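Side-chain contacts in alpha-fucosidase (Bifidobacterium bifidum, PDB 2EAB), which probably releases alpha-1,2-linked L-fucose from glycans by hydrolysis, the chain here being the catalytic domain of a longer protein: residues G37-P42 with R46-T51; G61-E66 with R180-S185; S402-D407 with G411-G416; Q676-S681 with D759-F764. All blocks are in the same frame, centred on the assembly; numbering follows the deposited sequence.

Interaction 1 of 4, residues G37-P42 with R46-T51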
loop_
_atom_site.group_PDB
_atom_site.type_symbol
_atom_site.label_atom_id
_atom_site.label_comp_id
_atom_site.label_asym_id
_atom_site.label_seq_id
_atom_site.Cartn_x
_atom_site.Cartn_y
_atom_site.Cartn_z
ATOM N N GLY A 37 13.599 15.328 3.474
ATOM C CA GLY A 37 14.794 14.685 4.011
ATOM C C GLY A 37 15.409 13.691 3.046
ATOM O O GLY A 37 14.693 12.975 2.330
ATOM N N ASN A 38 16.744 13.671 3.033
ATOM C CA ASN A 38 17.560 12.789 2.186
ATOM C C ASN A 38 17.640 13.174 0.710
ATOM O O ASN A 38 18.281 12.481 -0.074
ATOM C CB ASN A 38 17.167 11.310 2.348
ATOM C CG ASN A 38 17.723 10.695 3.618
ATOM O OD1 ASN A 38 18.926 10.754 3.879
ATOM N ND2 ASN A 38 16.853 10.086 4.403
ATOM N N TYR A 39 17.008 14.282 0.334
ATOM C CA TYR A 39 17.030 14.722 -1.059
ATOM C C TYR A 39 17.682 16.094 -1.254
ATOM O O TYR A 39 17.284 16.868 -2.132
ATOM C CB TYR A 39 15.628 14.675 -1.657
ATOM C CG TYR A 39 15.144 13.278 -1.976
ATOM C CD1 TYR A 39 15.307 12.741 -3.253
ATOM C CD2 TYR A 39 14.525 12.493 -1.008
ATOM C CE1 TYR A 39 14.854 11.470 -3.566
ATOM C CE2 TYR A 39 14.070 11.210 -1.312
ATOM C CZ TYR A 39 14.235 10.715 -2.589
ATOM O OH TYR A 39 13.767 9.469 -2.913
ATOM N N GLY A 40 18.703 16.368 -0.443
ATOM C CA GLY A 40 19.492 17.597 -0.560
ATOM C C GLY A 40 20.359 17.650 -1.806
ATOM O O GLY A 40 20.713 18.736 -2.277
ATOM N N ASN A 41 20.716 16.480 -2.332
ATOM C CA ASN A 41 21.410 16.378 -3.611
ATOM C C ASN A 41 20.410 16.669 -4.729
ATOM O O ASN A 41 19.433 15.927 -4.885
ATOM C CB ASN A 41 22.016 14.976 -3.766
ATOM C CG ASN A 41 22.829 14.809 -5.044
ATOM O OD1 ASN A 41 22.615 15.500 -6.041
ATOM N ND2 ASN A 41 23.770 13.868 -5.018
ATOM N N PRO A 42 20.635 17.754 -5.504
ATOM C CA PRO A 42 19.684 18.140 -6.555
ATOM C C PRO A 42 19.390 17.038 -7.573
ATOM O O PRO A 42 18.278 16.978 -8.095
ATOM C CB PRO A 42 20.370 19.331 -7.236
ATOM C CG PRO A 42 21.270 19.887 -6.194
ATOM C CD PRO A 42 21.776 18.692 -5.441
ATOM N N ARG A 46 15.785 15.659 -8.367
ATOM C CA ARG A 46 15.273 15.631 -9.730
ATOM C C ARG A 46 14.665 14.264 -10.040
ATOM O O ARG A 46 13.582 14.180 -10.629
ATOM C CB ARG A 46 16.358 15.989 -10.753
ATOM C CG ARG A 46 15.829 16.171 -12.180
ATOM C CD ARG A 46 15.202 17.546 -12.401
ATOM N NE ARG A 46 16.185 18.629 -12.329
ATOM C CZ ARG A 46 15.884 19.926 -12.352
ATOM N NH1 ARG A 46 14.622 20.330 -12.456
ATOM N NH2 ARG A 46 16.855 20.825 -12.273
ATOM N N TRP A 47 15.357 13.200 -9.634
ATOM C CA TRP A 47 14.860 11.840 -9.840
ATOM C C TRP A 47 13.417 11.685 -9.333
ATOM O O TRP A 47 12.528 11.221 -10.063
ATOM C CB TRP A 47 15.772 10.796 -9.167
ATOM C CG TRP A 47 15.142 9.431 -9.214
ATOM C CD1 TRP A 47 15.202 8.539 -10.241
ATOM C CD2 TRP A 47 14.305 8.832 -8.212
ATOM N NE1 TRP A 47 14.468 7.413 -9.939
ATOM C CE2 TRP A 47 13.903 7.571 -8.701
ATOM C CE3 TRP A 47 13.873 9.232 -6.941
ATOM C CZ2 TRP A 47 13.071 6.714 -7.970
ATOM C CZ3 TRP A 47 13.043 8.382 -6.214
ATOM C CH2 TRP A 47 12.656 7.137 -6.732
ATOM N N GLN A 48 13.184 12.068 -8.081
ATOM C CA GLN A 48 11.894 11.776 -7.445
ATOM C C GLN A 48 10.749 12.608 -7.999
ATOM O O GLN A 48 9.593 12.191 -7.919
ATOM C CB GLN A 48 11.960 11.934 -5.922
ATOM C CG GLN A 48 12.117 13.365 -5.446
ATOM C CD GLN A 48 11.932 13.513 -3.955
ATOM O OE1 GLN A 48 11.385 12.631 -3.285
ATOM N NE2 GLN A 48 12.367 14.647 -3.425
ATOM N N GLN A 49 11.062 13.776 -8.560
ATOM C CA GLN A 49 10.015 14.694 -9.015
ATOM C C GLN A 49 9.662 14.558 -10.490
ATOM O O GLN A 49 8.593 15.008 -10.910
ATOM C CB GLN A 49 10.380 16.153 -8.699
ATOM C CG GLN A 49 10.601 16.416 -7.219
ATOM C CD GLN A 49 10.371 17.860 -6.804
ATOM O OE1 GLN A 49 9.583 18.590 -7.419
ATOM N NE2 GLN A 49 11.037 18.270 -5.732
ATOM N N THR A 50 10.548 13.948 -11.272
ATOM C CA THR A 50 10.451 14.076 -12.731
ATOM C C THR A 50 10.506 12.789 -13.557
ATOM O O THR A 50 10.102 12.805 -14.718
ATOM C CB THR A 50 11.525 15.047 -13.301
ATOM O OG1 THR A 50 12.813 14.439 -13.198
ATOM C CG2 THR A 50 11.540 16.378 -12.563
ATOM N N THR A 51 11.012 11.692 -12.992
ATOM C CA THR A 51 11.196 10.471 -13.774
ATOM C C THR A 51 9.937 9.605 -13.796
ATOM O O THR A 51 9.057 9.745 -12.946
ATOM C CB THR A 51 12.410 9.649 -13.282
ATOM O OG1 THR A 51 12.168 9.191 -11.946
ATOM C CG2 THR A 51 13.690 10.487 -13.329
#
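Tyr-39 and Gln-48 meet because their first torsions send them to the same spot: the tyrosine CG lies opposite its carbonyl carbon (chi1 -75°), while the Gln-48 CG takes the crowded position between backbone N and carbonyl carbon (chi1 69°) and the chain then runs out extended. The carboxamide comes to rest flat on one face of the phenol ring, the two planes only 7° apart. NE2 of Gln-48 sits 3.4 Å from CG of Tyr-39, whereas OE1 of Gln-48 lies over the middle of the ring, 3.5 Å from CZ of Tyr-39. The amide can scarcely turn, since OE1 accepts from the backbone N of Phe-764 and NE2 gives to Ala-35 O and Asn-45 OD1; this buried polar group is satisfied while it stacks. At the rim of the phenol, OH of Tyr-39 touches CZ3 of Trp-47 at 3.5 Å. Replacing Tyr-39 by alanine would probably open a gap over the Gln-48 amide and leave CZ3 of the indole without its neighbour. The backbones join at the start of the helix, where Arg-46 N donates to Pro-42 O (2.8 Å), with Asn-41 as N-cap just ahead. At the other end, Thr-50 OG1 bonds Arg-46 O at 2.7 Å and Thr-51 OG1 bonds Trp-47 O at 2.8 Å. The loop that follows strand 19-22 thus folds back on helix 42-50, whose Trp-47 NE1 bonds Thr-62 OG1 on strand 59-63, while Tyr-39 and Gln-48 both pack on Pro-763, in the loop before helix 767-780.

Interaction 2 of 4, residues G61-E66 with R180-S185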
loop_
_atom_site.group_PDB
_atom_site.type_symbol
_atom_site.label_atom_id
_atom_site.label_comp_id
_atom_site.label_asym_id
_atom_site.label_seq_id
_atom_site.Cartn_x
_atom_site.Cartn_y
_atom_site.Cartn_z
ATOM N N GLY A 61 12.202 0.302 -13.424
ATOM C CA GLY A 61 12.972 1.403 -13.967
ATOM C C GLY A 61 12.266 2.719 -13.743
ATOM O O GLY A 61 11.042 2.764 -13.587
ATOM N N THR A 62 13.048 3.791 -13.713
ATOM C CA THR A 62 12.528 5.150 -13.731
ATOM C C THR A 62 13.274 5.910 -14.823
ATOM O O THR A 62 14.495 6.089 -14.753
ATOM C CB THR A 62 12.628 5.856 -12.354
ATOM O OG1 THR A 62 13.706 5.300 -11.588
ATOM C CG2 THR A 62 11.319 5.704 -11.570
ATOM N N VAL A 63 12.522 6.316 -15.844
ATOM C CA VAL A 63 13.076 6.831 -17.094
ATOM C C VAL A 63 13.256 8.340 -17.039
ATOM O O VAL A 63 12.325 9.074 -16.701
ATOM C CB VAL A 63 12.156 6.476 -18.285
ATOM C CG1 VAL A 63 12.731 6.993 -19.603
ATOM C CG2 VAL A 63 11.944 4.978 -18.349
ATOM N N TRP A 64 14.458 8.795 -17.391
ATOM C CA TRP A 64 14.749 10.225 -17.428
ATOM C C TRP A 64 14.423 10.851 -18.794
ATOM O O TRP A 64 13.935 11.974 -18.865
ATOM C CB TRP A 64 16.213 10.482 -17.052
ATOM C CG TRP A 64 16.577 10.119 -15.629
ATOM C CD1 TRP A 64 16.607 8.865 -15.075
ATOM C CD2 TRP A 64 16.987 11.021 -14.593
ATOM N NE1 TRP A 64 16.996 8.936 -13.760
ATOM C CE2 TRP A 64 17.237 10.244 -13.436
ATOM C CE3 TRP A 64 17.157 12.410 -14.523
ATOM C CZ2 TRP A 64 17.657 10.808 -12.231
ATOM C CZ3 TRP A 64 17.575 12.971 -13.321
ATOM C CH2 TRP A 64 17.817 12.169 -12.191
ATOM N N GLY A 65 14.688 10.114 -19.868
ATOM C CA GLY A 65 14.431 10.604 -21.222
ATOM C C GLY A 65 15.406 11.673 -21.679
ATOM O O GLY A 65 15.040 12.570 -22.444
ATOM N N GLU A 66 16.648 11.589 -21.209
ATOM C CA GLU A 66 17.675 12.545 -21.620
ATOM C C GLU A 66 18.059 12.332 -23.075
ATOM O O GLU A 66 18.027 11.214 -23.576
ATOM C CB GLU A 66 18.902 12.463 -20.711
ATOM C CG GLU A 66 18.593 12.690 -19.229
ATOM C CD GLU A 66 17.927 14.026 -18.956
ATOM O OE1 GLU A 66 18.351 15.038 -19.556
ATOM O OE2 GLU A 66 16.976 14.066 -18.143
ATOM N N ARG A 180 12.794 5.606 -28.130
ATOM C CA ARG A 180 13.078 4.656 -27.067
ATOM C C ARG A 180 11.770 4.192 -26.463
ATOM O O ARG A 180 10.833 4.974 -26.310
ATOM C CB ARG A 180 13.960 5.287 -25.990
ATOM C CG ARG A 180 15.230 5.918 -26.535
ATOM C CD ARG A 180 16.264 6.105 -25.457
ATOM N NE ARG A 180 16.114 7.390 -24.793
ATOM C CZ ARG A 180 16.851 8.466 -25.058
ATOM N NH1 ARG A 180 17.807 8.426 -25.976
ATOM N NH2 ARG A 180 16.630 9.582 -24.395
ATOM N N GLU A 181 11.724 2.908 -26.135
ATOM C CA GLU A 181 10.574 2.307 -25.487
ATOM C C GLU A 181 11.078 1.384 -24.391
ATOM O O GLU A 181 11.987 0.587 -24.619
ATOM C CB GLU A 181 9.748 1.516 -26.497
ATOM C CG GLU A 181 8.534 0.825 -25.912
ATOM C CD GLU A 181 7.994 -0.240 -26.835
ATOM O OE1 GLU A 181 8.646 -1.296 -26.969
ATOM O OE2 GLU A 181 6.913 -0.027 -27.419
ATOM N N TYR A 182 10.481 1.499 -23.209
ATOM C CA TYR A 182 10.881 0.697 -22.060
ATOM C C TYR A 182 9.681 0.032 -21.409
ATOM O O TYR A 182 8.657 0.670 -21.186
ATOM C CB TYR A 182 11.550 1.566 -21.000
ATOM C CG TYR A 182 12.675 2.448 -21.469
ATOM C CD1 TYR A 182 13.976 1.954 -21.564
ATOM C CD2 TYR A 182 12.452 3.789 -21.771
ATOM C CE1 TYR A 182 15.020 2.765 -21.976
ATOM C CE2 TYR A 182 13.492 4.609 -22.180
ATOM C CZ TYR A 182 14.771 4.087 -22.272
ATOM O OH TYR A 182 15.816 4.887 -22.662
ATOM N N PHE A 183 9.821 -1.249 -21.084
ATOM C CA PHE A 183 8.823 -1.936 -20.266
ATOM C C PHE A 183 9.462 -3.078 -19.496
ATOM O O PHE A 183 10.578 -3.494 -19.802
ATOM C CB PHE A 183 7.606 -2.400 -21.094
ATOM C CG PHE A 183 7.929 -3.381 -22.191
ATOM C CD1 PHE A 183 7.957 -4.748 -21.937
ATOM C CD2 PHE A 183 8.157 -2.940 -23.491
ATOM C CE1 PHE A 183 8.233 -5.662 -22.954
ATOM C CE2 PHE A 183 8.438 -3.844 -24.512
ATOM C CZ PHE A 183 8.470 -5.202 -24.247
ATOM N N ALA A 184 8.766 -3.551 -18.468
ATOM C CA ALA A 184 9.217 -4.703 -17.702
ATOM C C ALA A 184 8.101 -5.724 -17.693
ATOM O O ALA A 184 7.028 -5.491 -17.127
ATOM C CB ALA A 184 9.604 -4.305 -16.290
ATOM N N SER A 185 8.360 -6.848 -18.351
ATOM C CA SER A 185 7.384 -7.904 -18.505
ATOM C C SER A 185 7.330 -8.799 -17.281
ATOM O O SER A 185 8.363 -9.276 -16.807
ATOM C CB SER A 185 7.731 -8.745 -19.727
ATOM O OG SER A 185 6.944 -9.919 -19.752
#
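Val-63 and Tyr-182 supply the apolar part of this buried contact. With CG1 opposite its backbone N (chi1 -179°), the valine directs both methyls at one side of the tyrosine ring: CG1 of Val-63 lies 3.6 Å from CE2 of Tyr-182, and CG2 of Val-63 lies 3.7 Å from CD2 of Tyr-182. They approach obliquely, without a clean seat on face or edge. Phe-54 of strand 52-55 touches both residues and widens this apolar patch.

Charge and hydrogen bonding are organised by Glu-70 of strand 69-76, which lies outside the two segments. Its OE2 takes a salt bridge from Arg-180 NE and a hydrogen bond from Tyr-182 OH, and its OE1 accepts from Glu-66 N, so one carboxylate ties together groups from both segments. The arginine chain bends at its third torsion (chi3 -89°), carrying the guanidinium to the turn at Gly-65 and Glu-66; its exact placement there is doubtful, because NH2 is modelled too close to Glu-66 O. A phenylalanine in place of Tyr-182 would probably keep the packing on Val-63 but leave the Glu-70 carboxylate short of one of its donors.

In the backbone, the nearest approach is 8.2 Å between CA of Val-63 and CA of Tyr-182, too far for strand pairing; side chains bridge the gap. That is how two sheets pack face to face: strand 59-63 belongs to a seven-stranded antiparallel sheet and strand 176-185 to a nine-stranded one, the beta-sandwich of the family 65-type N-terminal domain, whose clan is that of the galactose mutarotases.

Interaction 3 of 4, residues S402-D407 with G411-G416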
loop_
_atom_site.group_PDB
_atom_site.type_symbol
_atom_site.label_atom_id
_atom_site.label_comp_id
_atom_site.label_asym_id
_atom_site.label_seq_id
_atom_site.Cartn_x
_atom_site.Cartn_y
_atom_site.Cartn_z
ATOM N N SER A 402 13.553 3.583 -6.354
ATOM C CA SER A 402 14.397 4.443 -5.525
ATOM C C SER A 402 15.675 4.795 -6.262
ATOM O O SER A 402 16.107 4.062 -7.144
ATOM C CB SER A 402 14.746 3.761 -4.210
ATOM O OG SER A 402 15.632 2.686 -4.450
ATOM N N VAL A 403 16.270 5.915 -5.865
ATOM C CA VAL A 403 17.552 6.360 -6.404
ATOM C C VAL A 403 18.646 6.385 -5.331
ATOM O O VAL A 403 19.832 6.354 -5.651
ATOM C CB VAL A 403 17.428 7.754 -7.085
ATOM C CG1 VAL A 403 17.281 8.867 -6.058
ATOM C CG2 VAL A 403 18.609 8.021 -8.014
ATOM N N THR A 404 18.235 6.435 -4.071
ATOM C CA THR A 404 19.160 6.533 -2.947
ATOM C C THR A 404 19.585 5.149 -2.464
ATOM O O THR A 404 18.823 4.181 -2.574
ATOM C CB THR A 404 18.514 7.304 -1.789
ATOM O OG1 THR A 404 17.253 6.703 -1.476
ATOM C CG2 THR A 404 18.286 8.763 -2.173
ATOM N N ALA A 405 20.805 5.053 -1.939
ATOM C CA ALA A 405 21.292 3.803 -1.355
ATOM C C ALA A 405 22.350 4.064 -0.302
ATOM O O ALA A 405 23.127 5.013 -0.405
ATOM C CB ALA A 405 21.851 2.878 -2.434
ATOM N N GLY A 406 22.370 3.206 0.710
ATOM C CA GLY A 406 23.447 3.159 1.692
ATOM C C GLY A 406 23.269 1.878 2.481
ATOM O O GLY A 406 22.249 1.197 2.333
ATOM N N ASP A 407 24.238 1.542 3.326
ATOM C CA ASP A 407 24.210 0.245 4.009
ATOM C C ASP A 407 23.198 0.155 5.144
ATOM O O ASP A 407 22.562 -0.883 5.326
ATOM C CB ASP A 407 25.590 -0.097 4.582
ATOM C CG ASP A 407 26.534 -0.698 3.563
ATOM O OD1 ASP A 407 26.223 -0.720 2.348
ATOM O OD2 ASP A 407 27.627 -1.128 3.999
ATOM N N GLY A 411 19.638 5.968 7.136
ATOM C CA GLY A 411 20.858 6.459 6.501
ATOM C C GLY A 411 20.568 7.344 5.304
ATOM O O GLY A 411 20.002 8.428 5.452
ATOM N N ASN A 412 20.951 6.883 4.119
ATOM C CA ASN A 412 20.821 7.683 2.894
ATOM C C ASN A 412 19.429 7.663 2.264
ATOM O O ASN A 412 19.144 8.450 1.359
ATOM C CB ASN A 412 21.830 7.222 1.841
ATOM C CG ASN A 412 23.266 7.472 2.245
ATOM O OD1 ASN A 412 23.558 8.341 3.075
ATOM N ND2 ASN A 412 24.176 6.706 1.659
ATOM N N THR A 413 18.580 6.750 2.731
ATOM C CA THR A 413 17.254 6.554 2.150
ATOM C C THR A 413 16.214 6.825 3.226
ATOM O O THR A 413 16.294 6.250 4.307
ATOM C CB THR A 413 17.134 5.134 1.587
ATOM O OG1 THR A 413 18.054 5.004 0.497
ATOM C CG2 THR A 413 15.724 4.835 1.100
ATOM N N PRO A 414 15.233 7.708 2.938
ATOM C CA PRO A 414 14.305 8.130 3.991
ATOM C C PRO A 414 13.482 6.957 4.498
ATOM O O PRO A 414 12.851 6.240 3.706
ATOM C CB PRO A 414 13.418 9.164 3.290
ATOM C CG PRO A 414 13.515 8.831 1.842
ATOM C CD PRO A 414 14.914 8.340 1.643
ATOM N N TRP A 415 13.517 6.755 5.813
ATOM C CA TRP A 415 12.838 5.629 6.463
ATOM C C TRP A 415 13.223 4.288 5.837
ATOM O O TRP A 415 12.455 3.328 5.892
ATOM C CB TRP A 415 11.311 5.807 6.475
ATOM C CG TRP A 415 10.851 7.109 7.048
ATOM C CD1 TRP A 415 10.787 7.452 8.365
ATOM C CD2 TRP A 415 10.382 8.248 6.313
ATOM N NE1 TRP A 415 10.316 8.742 8.498
ATOM C CE2 TRP A 415 10.056 9.250 7.253
ATOM C CE3 TRP A 415 10.208 8.517 4.950
ATOM C CZ2 TRP A 415 9.566 10.510 6.871
ATOM C CZ3 TRP A 415 9.722 9.770 4.572
ATOM C CH2 TRP A 415 9.404 10.745 5.531
ATOM N N GLY A 416 14.417 4.236 5.244
ATOM C CA GLY A 416 14.927 3.023 4.616
ATOM C C GLY A 416 14.135 2.495 3.434
ATOM O O GLY A 416 14.391 1.388 2.975
HETATM O O HOH W 1 19.245 2.655 0.922
#
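Thr-404 and Thr-413 form the tight, buried half of this contact, their hydroxyls joined by a hydrogen bond of 2.7 Å between OG1 of Thr-404 and OG1 of Thr-413. Each oxygen is brought to the meeting by its first torsion: in Thr-404 it stands between backbone N and carbonyl carbon (chi1 53°), in Thr-413 opposite the carbonyl carbon (chi1 -65°). Close beside them, CB of Thr-404 lies 3.4 Å from the backbone O of Asn-412, and CG2 of Thr-413 is 3.5 Å from OG1 of Thr-404. A water carries the grip further along the chain, bonding Thr-413 OG1 at 2.7 Å and accepting from Gly-406 N at 3.2 Å, so Thr-413 OG1 serves two partners at once.

The looser half belongs to Asn-412, an exposed residue that also touches a crystal neighbour. From there its side-chain ND2 donates to Ala-405 O at 2.9 Å, a nearly straight bond (168° at the hydrogen) that keeps close to the plane of the amide. ND2 also comes close to CA of Gly-406, where a CB would run into it, so the absence of a side chain lets the backbone come in close. Farther on, Gly-416 N bonds Thr-413 O at 2.9 Å and turns the chain.

Both segments belong to the long loop between helix 365-386 and strand 419-420. Val-403 packs on helix 42-50 and strand 69-76, Thr-404 on Asn-44 of that same helix, and Trp-415 stands edge-to-face with His-420 on strand 419-420.

Interaction 4 of 4, residues Q676-S681 with D759-F764. With EDO (1,2-ethanediol), chain D.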
loop_
_atom_site.group_PDB
_atom_site.type_symbol
_atom_site.label_atom_id
_atom_site.label_comp_id
_atom_site.label_asym_id
_atom_site.label_seq_id
_atom_site.Cartn_x
_atom_site.Cartn_y
_atom_site.Cartn_z
ATOM N N GLN A 676 -5.169 20.274 16.021
ATOM C CA GLN A 676 -4.865 19.888 14.645
ATOM C C GLN A 676 -3.712 18.892 14.517
ATOM O O GLN A 676 -2.964 18.936 13.545
ATOM C CB GLN A 676 -4.568 21.125 13.796
ATOM C CG GLN A 676 -5.747 22.049 13.558
ATOM C CD GLN A 676 -5.371 23.193 12.636
ATOM O OE1 GLN A 676 -5.077 22.989 11.458
ATOM N NE2 GLN A 676 -5.360 24.402 13.176
ATOM N N HIS A 677 -3.574 17.987 15.482
ATOM C CA HIS A 677 -2.532 16.963 15.393
ATOM C C HIS A 677 -2.626 16.180 14.082
ATOM O O HIS A 677 -3.721 15.847 13.626
ATOM C CB HIS A 677 -2.589 16.018 16.591
ATOM C CG HIS A 677 -1.491 14.999 16.602
ATOM N ND1 HIS A 677 -0.159 15.342 16.696
ATOM C CD2 HIS A 677 -1.526 13.646 16.515
ATOM C CE1 HIS A 677 0.577 14.245 16.665
ATOM N NE2 HIS A 677 -0.227 13.202 16.559
ATOM N N ARG A 678 -1.474 15.895 13.483
ATOM C CA ARG A 678 -1.417 15.281 12.157
ATOM C C ARG A 678 -1.991 13.861 12.109
ATOM O O ARG A 678 -2.685 13.497 11.155
ATOM C CB ARG A 678 0.015 15.295 11.620
ATOM C CG ARG A 678 0.125 14.884 10.168
ATOM C CD ARG A 678 1.485 15.233 9.625
ATOM N NE ARG A 678 1.589 14.953 8.199
ATOM C CZ ARG A 678 2.508 14.162 7.655
ATOM N NH1 ARG A 678 3.428 13.572 8.414
ATOM N NH2 ARG A 678 2.520 13.981 6.344
ATOM N N HIS A 679 -1.696 13.062 13.130
ATOM C CA HIS A 679 -2.265 11.726 13.240
ATOM C C HIS A 679 -3.705 11.797 13.736
ATOM O O HIS A 679 -4.075 12.722 14.456
ATOM C CB HIS A 679 -1.464 10.885 14.229
ATOM C CG HIS A 679 -0.136 10.424 13.714
ATOM N ND1 HIS A 679 0.966 11.249 13.634
ATOM C CD2 HIS A 679 0.272 9.206 13.291
ATOM C CE1 HIS A 679 1.990 10.562 13.159
ATOM N NE2 HIS A 679 1.597 9.321 12.943
ATOM N N MET A 680 -4.496 10.797 13.357
ATOM C CA MET A 680 -5.853 10.608 13.866
ATOM C C MET A 680 -5.983 9.131 14.225
ATOM O O MET A 680 -6.801 8.397 13.655
ATOM C CB MET A 680 -6.900 11.007 12.820
ATOM C CG MET A 680 -6.645 12.356 12.158
ATOM S SD MET A 680 -7.984 12.921 11.098
ATOM C CE MET A 680 -8.105 11.554 9.938
ATOM N N SER A 681 -5.157 8.695 15.167
ATOM C CA SER A 681 -5.018 7.270 15.459
ATOM C C SER A 681 -6.277 6.647 16.045
ATOM O O SER A 681 -6.485 5.444 15.944
ATOM C CB SER A 681 -3.827 7.032 16.386
ATOM O OG SER A 681 -2.622 7.455 15.774
ATOM N N ASP A 759 3.254 10.929 -5.270
ATOM C CA ASP A 759 2.833 11.512 -4.003
ATOM C C ASP A 759 4.052 11.868 -3.172
ATOM O O ASP A 759 5.052 11.138 -3.172
ATOM C CB ASP A 759 1.963 10.511 -3.240
ATOM C CG ASP A 759 1.639 10.957 -1.829
ATOM O OD1 ASP A 759 0.691 11.738 -1.645
ATOM O OD2 ASP A 759 2.323 10.496 -0.879
ATOM N N TYR A 760 3.951 12.974 -2.445
ATOM C CA TYR A 760 5.036 13.358 -1.570
ATOM C C TYR A 760 4.620 13.736 -0.165
ATOM O O TYR A 760 3.501 14.193 0.078
ATOM C CB TYR A 760 5.950 14.403 -2.216
ATOM C CG TYR A 760 5.473 15.841 -2.308
ATOM C CD1 TYR A 760 5.616 16.716 -1.231
ATOM C CD2 TYR A 760 4.965 16.353 -3.503
ATOM C CE1 TYR A 760 5.233 18.053 -1.329
ATOM C CE2 TYR A 760 4.589 17.693 -3.611
ATOM C CZ TYR A 760 4.722 18.529 -2.519
ATOM O OH TYR A 760 4.363 19.858 -2.597
ATOM N N HIS A 761 5.569 13.522 0.740
ATOM C CA HIS A 761 5.413 13.756 2.164
ATOM C C HIS A 761 5.852 15.167 2.640
ATOM O O HIS A 761 5.193 15.709 3.516
ATOM C CB HIS A 761 6.110 12.616 2.932
ATOM C CG HIS A 761 6.038 12.724 4.423
ATOM N ND1 HIS A 761 6.899 13.515 5.155
ATOM C CD2 HIS A 761 5.249 12.092 5.326
ATOM C CE1 HIS A 761 6.623 13.388 6.440
ATOM N NE2 HIS A 761 5.629 12.528 6.572
ATOM N N ALA A 762 6.935 15.785 2.144
ATOM C CA ALA A 762 7.983 15.251 1.278
ATOM C C ALA A 762 8.929 14.374 2.108
ATOM O O ALA A 762 8.912 14.443 3.338
ATOM C CB ALA A 762 8.760 16.416 0.668
ATOM N N PRO A 763 9.768 13.551 1.451
ATOM C CA PRO A 763 9.959 13.335 0.024
ATOM C C PRO A 763 8.908 12.386 -0.562
ATOM O O PRO A 763 7.877 12.124 0.073
ATOM C CB PRO A 763 11.350 12.706 -0.024
ATOM C CG PRO A 763 11.396 11.881 1.215
ATOM C CD PRO A 763 10.690 12.718 2.251
ATOM N N PHE A 764 9.171 11.890 -1.766
ATOM C CA PHE A 764 8.312 10.896 -2.412
ATOM C C PHE A 764 7.993 9.761 -1.452
ATOM O O PHE A 764 8.906 9.161 -0.873
ATOM C CB PHE A 764 9.011 10.347 -3.663
ATOM C CG PHE A 764 8.482 9.014 -4.157
ATOM C CD1 PHE A 764 7.124 8.797 -4.380
ATOM C CD2 PHE A 764 9.372 7.993 -4.449
ATOM C CE1 PHE A 764 6.667 7.561 -4.856
ATOM C CE2 PHE A 764 8.928 6.766 -4.934
ATOM C CZ PHE A 764 7.573 6.546 -5.133
HETATM C C1 EDO D . -2.004 5.371 13.001
HETATM O O1 EDO D . -1.987 6.879 13.137
HETATM C C2 EDO D . -0.710 4.871 13.758
HETATM O O2 EDO D . 0.495 5.293 12.969
#
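Arg-678 and His-761 touch through a single approach: NE2 of His-761 lies 3.1 Å from NH1 of Arg-678 and 3.4 Å from NH2 of Arg-678. The imidazole nitrogen comes in at the edge of the guanidinium, near its plane, while the ring itself is turned almost at right angles, the two planes 78° apart. Reaching this far takes an arginine that is extended from CG to NE, with CG opposite the backbone N (chi1 -171°).

In the next shell, the other side of each group is held. Arg-678 NE bonds Asn-720 OD1, and the side chain also touches Trp-723 and Ala-724 of helix 722-734. On the histidine, ND1 donates to Ala-762 O at 2.9 Å, which fixes the ring's rotation, and Trp-415 meets the ring edge-to-face. Within the same loop His-761 N bonds Pro-763 O at 2.8 Å, and the peptides before Ala-762 and Pro-763 are both cis.

Along the 676-681 loop, a 1,2-ethanediol, probably from the crystallisation liquor, donates from O1 to Ser-681 OG at 2.8 Å, and the same O1 lies at the edge of the His-679 ring; another such molecule lies near His-761. Polar side chains gathered on loops between helices are consistent with a pocket at one end of the helical barrel known for family 95 catalytic domains.

In the fold
From the N terminus, interaction 1 closes a short loop onto helix 42-50, and interaction 2 then spans more than a hundred residues to bring the two sheets of the N-terminal sandwich together. Interaction 3 is another local closure, in the loop after helix 365-386, and interaction 4 joins two loops of the catalytic domain 78 residues apart. They follow one another in series; none nests or crosses. In space, interaction 1 lies between the others: it touches interaction 2 through the strand 59-63, and packs against interactions 3 and 4, which also touch each other. Helix 42-50 thereby ties sandwich to catalytic domain, while interactions 2 and 4 stay about 30 Å apart between centres.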